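Long-range contact in glycoside hydrolase family 81 (Clostridium thermocellum, PDB 6FOP), which probably hydrolyses beta-1,3-glucans such as laminarin, as a family 81 glycoside hydrolase of the cellulosome: residues A[664-676]-A[686-700]. Sequence-based numbering, arbitrary orientation.
Sequences FSVTADTPLYSVF and VYNASSSAKKVTFSD
With chi1 at 65°, CG of Asp-669 sits between its own backbone N and carbonyl carbon, which brings carboxylate atom OD1 to Thr-697 N; Phe-698 CG lies anti to its carbonyl carbon, beside the backbone N, and the ring has one face against Ala-668 CB. Both belong to the beta structure at the C-terminal end of the chain, where the loop leading into hairpin 673-678/681-688 folds onto strand 694-697 and the residues after it. Ala-668 CB fills the corner between two rings, over the centre of the Tyr-673 ring and over one face of Phe-698, 3.9 Å from the Phe-698 ring centroid. The two rings meet as an offset edge-to-face pair, planes at 84°, with the Phe-698 edge toward the Tyr-673 face. Val-675 CG2 closes on Phe-698 CE2 at 3.6 Å. Beside these side chains the backbones pair around a single bridge, Ala-668 with Phe-698: Ser-699 N gives to Thr-667 O (2.8 Å), and Asp-669 N to Thr-697 O. At the hairpin, Tyr-687 N reaches Leu-672 O, while Leu-672 CD1 touches the edge of the Tyr-687 ring. One water joins Asp-669 OD2, Lys-695 O and Thr-697 OG1. The N-H of Thr-697 meets Asp-669 OD1 from above the carboxylate plane, 2.9 Å from N to OD1 and nearly straight at 171°.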
loop_
_atom_site.group_PDB
_atom_site.type_symbol
_atom_site.label_atom_id
_atom_site.label_comp_id
_atom_site.label_asym_id
_atom_site.label_seq_id
_atom_site.Cartn_x
_atom_site.Cartn_y
_atom_site.Cartn_z
ATOM N N PHE A 664 -0.734 -15.226 -17.747
ATOM C CA PHE A 664 -1.451 -13.972 -17.539
ATOM C C PHE A 664 -2.162 -13.454 -18.782
ATOM O O PHE A 664 -2.711 -12.365 -18.768
ATOM C CB PHE A 664 -0.467 -12.942 -17.005
ATOM C CG PHE A 664 0.071 -13.312 -15.667
ATOM C CD1 PHE A 664 -0.687 -13.087 -14.525
ATOM C CD2 PHE A 664 1.263 -14.016 -15.552
ATOM C CE1 PHE A 664 -0.213 -13.455 -13.273
ATOM C CE2 PHE A 664 1.719 -14.383 -14.322
ATOM C CZ PHE A 664 0.990 -14.107 -13.190
ATOM N N SER A 665 -2.173 -14.228 -19.864
ATOM C CA SER A 665 -2.799 -13.792 -21.106
ATOM C C SER A 665 -4.266 -14.234 -21.223
ATOM O O SER A 665 -4.897 -13.990 -22.257
ATOM C CB SER A 665 -2.006 -14.294 -22.306
ATOM O OG SER A 665 -2.164 -15.675 -22.483
ATOM N N VAL A 666 -4.772 -14.907 -20.198
ATOM C CA VAL A 666 -6.136 -15.449 -20.185
ATOM C C VAL A 666 -6.823 -15.038 -18.899
ATOM O O VAL A 666 -6.272 -15.255 -17.810
ATOM C CB VAL A 666 -6.133 -16.992 -20.206
ATOM C CG1 VAL A 666 -7.558 -17.560 -20.287
ATOM C CG2 VAL A 666 -5.315 -17.512 -21.337
ATOM N N THR A 667 -8.053 -14.538 -19.007
ATOM C CA THR A 667 -8.866 -14.223 -17.841
ATOM C C THR A 667 -10.152 -15.041 -17.830
ATOM O O THR A 667 -10.446 -15.758 -18.790
ATOM C CB THR A 667 -9.130 -12.720 -17.745
ATOM O OG1 THR A 667 -9.750 -12.269 -18.953
ATOM C CG2 THR A 667 -7.813 -11.961 -17.537
ATOM N N ALA A 668 -10.923 -14.897 -16.762
ATOM C CA ALA A 668 -12.155 -15.658 -16.578
ATOM C C ALA A 668 -13.186 -14.826 -15.863
ATOM O O ALA A 668 -12.843 -13.897 -15.106
ATOM C CB ALA A 668 -11.902 -16.951 -15.804
ATOM N N ASP A 669 -14.447 -15.205 -16.060
ATOM C CA ASP A 669 -15.601 -14.508 -15.481
ATOM C C ASP A 669 -15.992 -14.990 -14.071
ATOM O O ASP A 669 -17.169 -15.192 -13.749
ATOM C CB ASP A 669 -16.796 -14.529 -16.440
ATOM C CG ASP A 669 -17.349 -15.920 -16.711
ATOM O OD1 ASP A 669 -16.784 -16.933 -16.229
ATOM O OD2 ASP A 669 -18.344 -15.969 -17.464
ATOM N N THR A 670 -14.982 -15.165 -13.221
ATOM C CA THR A 670 -15.179 -15.612 -11.845
ATOM C C THR A 670 -14.040 -15.065 -10.984
ATOM O O THR A 670 -12.982 -14.765 -11.517
ATOM C CB THR A 670 -15.278 -17.168 -11.796
ATOM O OG1 THR A 670 -15.987 -17.581 -10.639
ATOM C CG2 THR A 670 -13.910 -17.812 -11.855
ATOM N N PRO A 671 -14.236 -14.962 -9.644
ATOM C CA PRO A 671 -13.158 -14.327 -8.861
ATOM C C PRO A 671 -12.014 -15.264 -8.488
ATOM O O PRO A 671 -10.903 -14.793 -8.315
ATOM C CB PRO A 671 -13.845 -13.828 -7.594
ATOM C CG PRO A 671 -15.249 -14.282 -7.654
ATOM C CD PRO A 671 -15.543 -14.917 -8.971
ATOM N N LEU A 672 -12.264 -16.573 -8.345
ATOM C CA LEU A 672 -11.246 -17.495 -7.827
ATOM C C LEU A 672 -10.876 -18.471 -8.939
ATOM O O LEU A 672 -11.577 -19.444 -9.201
ATOM C CB LEU A 672 -11.737 -18.200 -6.576
ATOM C CG LEU A 672 -12.255 -17.304 -5.441
ATOM C CD1 LEU A 672 -12.730 -18.174 -4.270
ATOM C CD2 LEU A 672 -11.221 -16.301 -5.003
ATOM N N TYR A 673 -9.774 -18.180 -9.607
ATOM C CA TYR A 673 -9.258 -19.006 -10.680
ATOM C C TYR A 673 -7.772 -18.743 -10.853
ATOM O O TYR A 673 -7.244 -17.762 -10.330
ATOM C CB TYR A 673 -9.981 -18.754 -12.002
ATOM C CG TYR A 673 -9.689 -17.401 -12.638
ATOM C CD1 TYR A 673 -10.385 -16.255 -12.249
ATOM C CD2 TYR A 673 -8.761 -17.293 -13.658
ATOM C CE1 TYR A 673 -10.123 -15.023 -12.855
ATOM C CE2 TYR A 673 -8.496 -16.089 -14.273
ATOM C CZ TYR A 673 -9.192 -14.958 -13.892
ATOM O OH TYR A 673 -8.917 -13.788 -14.564
ATOM N N SER A 674 -7.118 -19.628 -11.591
ATOM C CA SER A 674 -5.792 -19.356 -12.170
ATOM C C SER A 674 -5.584 -20.260 -13.378
ATOM O O SER A 674 -6.142 -21.381 -13.440
ATOM C CB SER A 674 -4.638 -19.495 -11.166
ATOM O OG SER A 674 -4.654 -18.454 -10.201
ATOM N N VAL A 675 -4.768 -19.794 -14.309
ATOM C CA VAL A 675 -4.414 -20.546 -15.498
ATOM C C VAL A 675 -2.918 -20.749 -15.522
ATOM O O VAL A 675 -2.144 -19.833 -15.217
ATOM C CB VAL A 675 -4.859 -19.840 -16.792
ATOM C CG1 VAL A 675 -4.586 -20.704 -18.024
ATOM C CG2 VAL A 675 -6.350 -19.484 -16.704
ATOM N N PHE A 676 -2.522 -21.970 -15.861
ATOM C CA PHE A 676 -1.129 -22.393 -15.921
ATOM C C PHE A 676 -0.827 -22.899 -17.331
ATOM O O PHE A 676 -1.731 -23.386 -18.028
ATOM C CB PHE A 676 -0.878 -23.502 -14.890
ATOM C CG PHE A 676 -1.225 -23.120 -13.479
ATOM C CD1 PHE A 676 -2.532 -23.197 -13.014
ATOM C CD2 PHE A 676 -0.250 -22.629 -12.623
ATOM C CE1 PHE A 676 -2.850 -22.812 -11.723
ATOM C CE2 PHE A 676 -0.567 -22.237 -11.332
ATOM C CZ PHE A 676 -1.867 -22.332 -10.882
ATOM N N VAL A 686 -10.277 -23.590 -11.049
ATOM C CA VAL A 686 -11.321 -22.718 -10.505
ATOM C C VAL A 686 -11.698 -23.189 -9.103
ATOM O O VAL A 686 -11.818 -24.395 -8.862
ATOM C CB VAL A 686 -12.582 -22.778 -11.378
ATOM C CG1 VAL A 686 -13.739 -22.004 -10.764
ATOM C CG2 VAL A 686 -12.278 -22.274 -12.770
ATOM N N TYR A 687 -11.975 -22.253 -8.198
ATOM C CA TYR A 687 -12.623 -22.577 -6.950
ATOM C C TYR A 687 -13.982 -21.901 -6.928
ATOM O O TYR A 687 -14.089 -20.684 -7.150
ATOM C CB TYR A 687 -11.812 -22.183 -5.704
ATOM C CG TYR A 687 -12.476 -22.762 -4.473
ATOM C CD1 TYR A 687 -12.352 -24.114 -4.178
ATOM C CD2 TYR A 687 -13.326 -22.022 -3.678
ATOM C CE1 TYR A 687 -13.020 -24.681 -3.119
ATOM C CE2 TYR A 687 -14.000 -22.599 -2.603
ATOM C CZ TYR A 687 -13.835 -23.935 -2.326
ATOM O OH TYR A 687 -14.501 -24.528 -1.276
ATOM N N ASN A 688 -15.029 -22.671 -6.670
ATOM C CA ASN A 688 -16.380 -22.144 -6.485
ATOM C C ASN A 688 -16.705 -22.133 -5.012
ATOM O O ASN A 688 -16.977 -23.186 -4.434
ATOM C CB ASN A 688 -17.374 -23.010 -7.268
ATOM C CG ASN A 688 -18.810 -22.548 -7.145
ATOM O OD1 ASN A 688 -19.132 -21.551 -6.471
ATOM N ND2 ASN A 688 -19.696 -23.281 -7.812
ATOM N N ALA A 689 -16.713 -20.946 -4.418
ATOM C CA ALA A 689 -17.016 -20.776 -3.006
ATOM C C ALA A 689 -18.516 -20.589 -2.739
ATOM O O ALA A 689 -18.907 -20.393 -1.597
ATOM C CB ALA A 689 -16.245 -19.598 -2.448
ATOM N N SER A 690 -19.337 -20.615 -3.775
ATOM C CA SER A 690 -20.786 -20.400 -3.614
ATOM C C SER A 690 -21.508 -21.721 -3.420
ATOM O O SER A 690 -20.930 -22.794 -3.626
ATOM C CB SER A 690 -21.354 -19.662 -4.824
ATOM O OG SER A 690 -21.611 -20.532 -5.904
ATOM N N SER A 691 -22.791 -21.631 -3.082
ATOM C CA SER A 691 -23.628 -22.803 -2.879
ATOM C C SER A 691 -24.358 -23.275 -4.133
ATOM O O SER A 691 -25.152 -24.215 -4.049
ATOM C CB SER A 691 -24.632 -22.530 -1.761
ATOM O OG SER A 691 -23.933 -22.422 -0.536
ATOM N N SER A 692 -24.096 -22.645 -5.276
ATOM C CA SER A 692 -24.667 -23.061 -6.572
ATOM C C SER A 692 -23.541 -23.429 -7.527
ATOM O O SER A 692 -22.455 -22.828 -7.481
ATOM C CB SER A 692 -25.454 -21.909 -7.206
ATOM O OG SER A 692 -26.452 -21.414 -6.340
ATOM N N ALA A 693 -23.807 -24.369 -8.430
ATOM C CA ALA A 693 -22.885 -24.635 -9.536
ATOM C C ALA A 693 -22.647 -23.371 -10.369
ATOM O O ALA A 693 -23.543 -22.541 -10.514
ATOM C CB ALA A 693 -23.418 -25.732 -10.421
ATOM N N LYS A 694 -21.418 -23.236 -10.872
ATOM C CA LYS A 694 -20.992 -22.092 -11.687
ATOM C C LYS A 694 -20.566 -22.582 -13.044
ATOM O O LYS A 694 -19.925 -23.636 -13.162
ATOM C CB LYS A 694 -19.796 -21.363 -11.069
ATOM C CG LYS A 694 -20.087 -20.371 -9.972
ATOM C CD LYS A 694 -18.773 -19.736 -9.516
ATOM C CE LYS A 694 -18.977 -18.815 -8.324
ATOM N NZ LYS A 694 -19.866 -17.668 -8.714
ATOM N N LYS A 695 -20.908 -21.826 -14.079
ATOM C CA LYS A 695 -20.302 -21.987 -15.382
ATOM C C LYS A 695 -19.269 -20.885 -15.523
ATOM O O LYS A 695 -19.622 -19.700 -15.460
ATOM C CB LYS A 695 -21.326 -21.865 -16.501
ATOM C CG LYS A 695 -20.721 -22.026 -17.885
ATOM C CD LYS A 695 -21.707 -21.626 -18.979
ATOM C CE LYS A 695 -22.479 -22.797 -19.511
ATOM N NZ LYS A 695 -23.202 -22.359 -20.741
ATOM N N VAL A 696 -18.012 -21.279 -15.696
ATOM C CA VAL A 696 -16.875 -20.345 -15.808
ATOM C C VAL A 696 -16.346 -20.408 -17.220
ATOM O O VAL A 696 -16.013 -21.490 -17.734
ATOM C CB VAL A 696 -15.770 -20.671 -14.785
ATOM C CG1 VAL A 696 -14.596 -19.699 -14.962
ATOM C CG2 VAL A 696 -16.339 -20.646 -13.370
ATOM N N THR A 697 -16.253 -19.231 -17.836
ATOM C CA THR A 697 -15.781 -19.085 -19.196
ATOM C C THR A 697 -14.511 -18.269 -19.207
ATOM O O THR A 697 -14.460 -17.201 -18.599
ATOM C CB THR A 697 -16.856 -18.426 -20.090
ATOM O OG1 THR A 697 -18.070 -19.194 -20.012
ATOM C CG2 THR A 697 -16.406 -18.347 -21.534
ATOM N N PHE A 698 -13.488 -18.780 -19.890
ATOM C CA PHE A 698 -12.187 -18.122 -20.027
ATOM C C PHE A 698 -12.112 -17.395 -21.361
ATOM O O PHE A 698 -12.822 -17.726 -22.318
ATOM C CB PHE A 698 -11.040 -19.137 -19.905
ATOM C CG PHE A 698 -10.940 -19.770 -18.531
ATOM C CD1 PHE A 698 -11.781 -20.837 -18.166
ATOM C CD2 PHE A 698 -10.008 -19.338 -17.613
ATOM C CE1 PHE A 698 -11.707 -21.395 -16.907
ATOM C CE2 PHE A 698 -9.910 -19.909 -16.363
ATOM C CZ PHE A 698 -10.784 -20.939 -16.011
ATOM N N SER A 699 -11.191 -16.435 -21.436
ATOM C CA SER A 699 -11.090 -15.577 -22.623
ATOM C C SER A 699 -10.592 -16.300 -23.876
ATOM O O SER A 699 -10.740 -15.798 -25.001
ATOM C CB SER A 699 -10.191 -14.359 -22.342
ATOM O OG SER A 699 -8.870 -14.740 -21.993
ATOM N N ASP A 700 -9.995 -17.488 -23.677
ATOM C CA ASP A 700 -9.599 -18.336 -24.805
ATOM C C ASP A 700 -10.682 -19.351 -25.224
ATOM O O ASP A 700 -10.421 -20.184 -26.084
ATOM C CB ASP A 700 -8.258 -19.038 -24.515
ATOM C CG ASP A 700 -8.334 -20.008 -23.347
ATOM O OD1 ASP A 700 -9.446 -20.213 -22.806
ATOM O OD2 ASP A 700 -7.263 -20.548 -22.987
HETATM O O HOH W 1 -7.107 -14.926 -24.089
HETATM O O HOH W 2 -19.546 -18.308 -17.827
HETATM O O HOH W 3 -18.526 -16.674 -11.102
HETATM O O HOH W 4 -18.735 -17.608 -13.770
HETATM O O HOH W 5 -14.718 -18.201 -8.282
#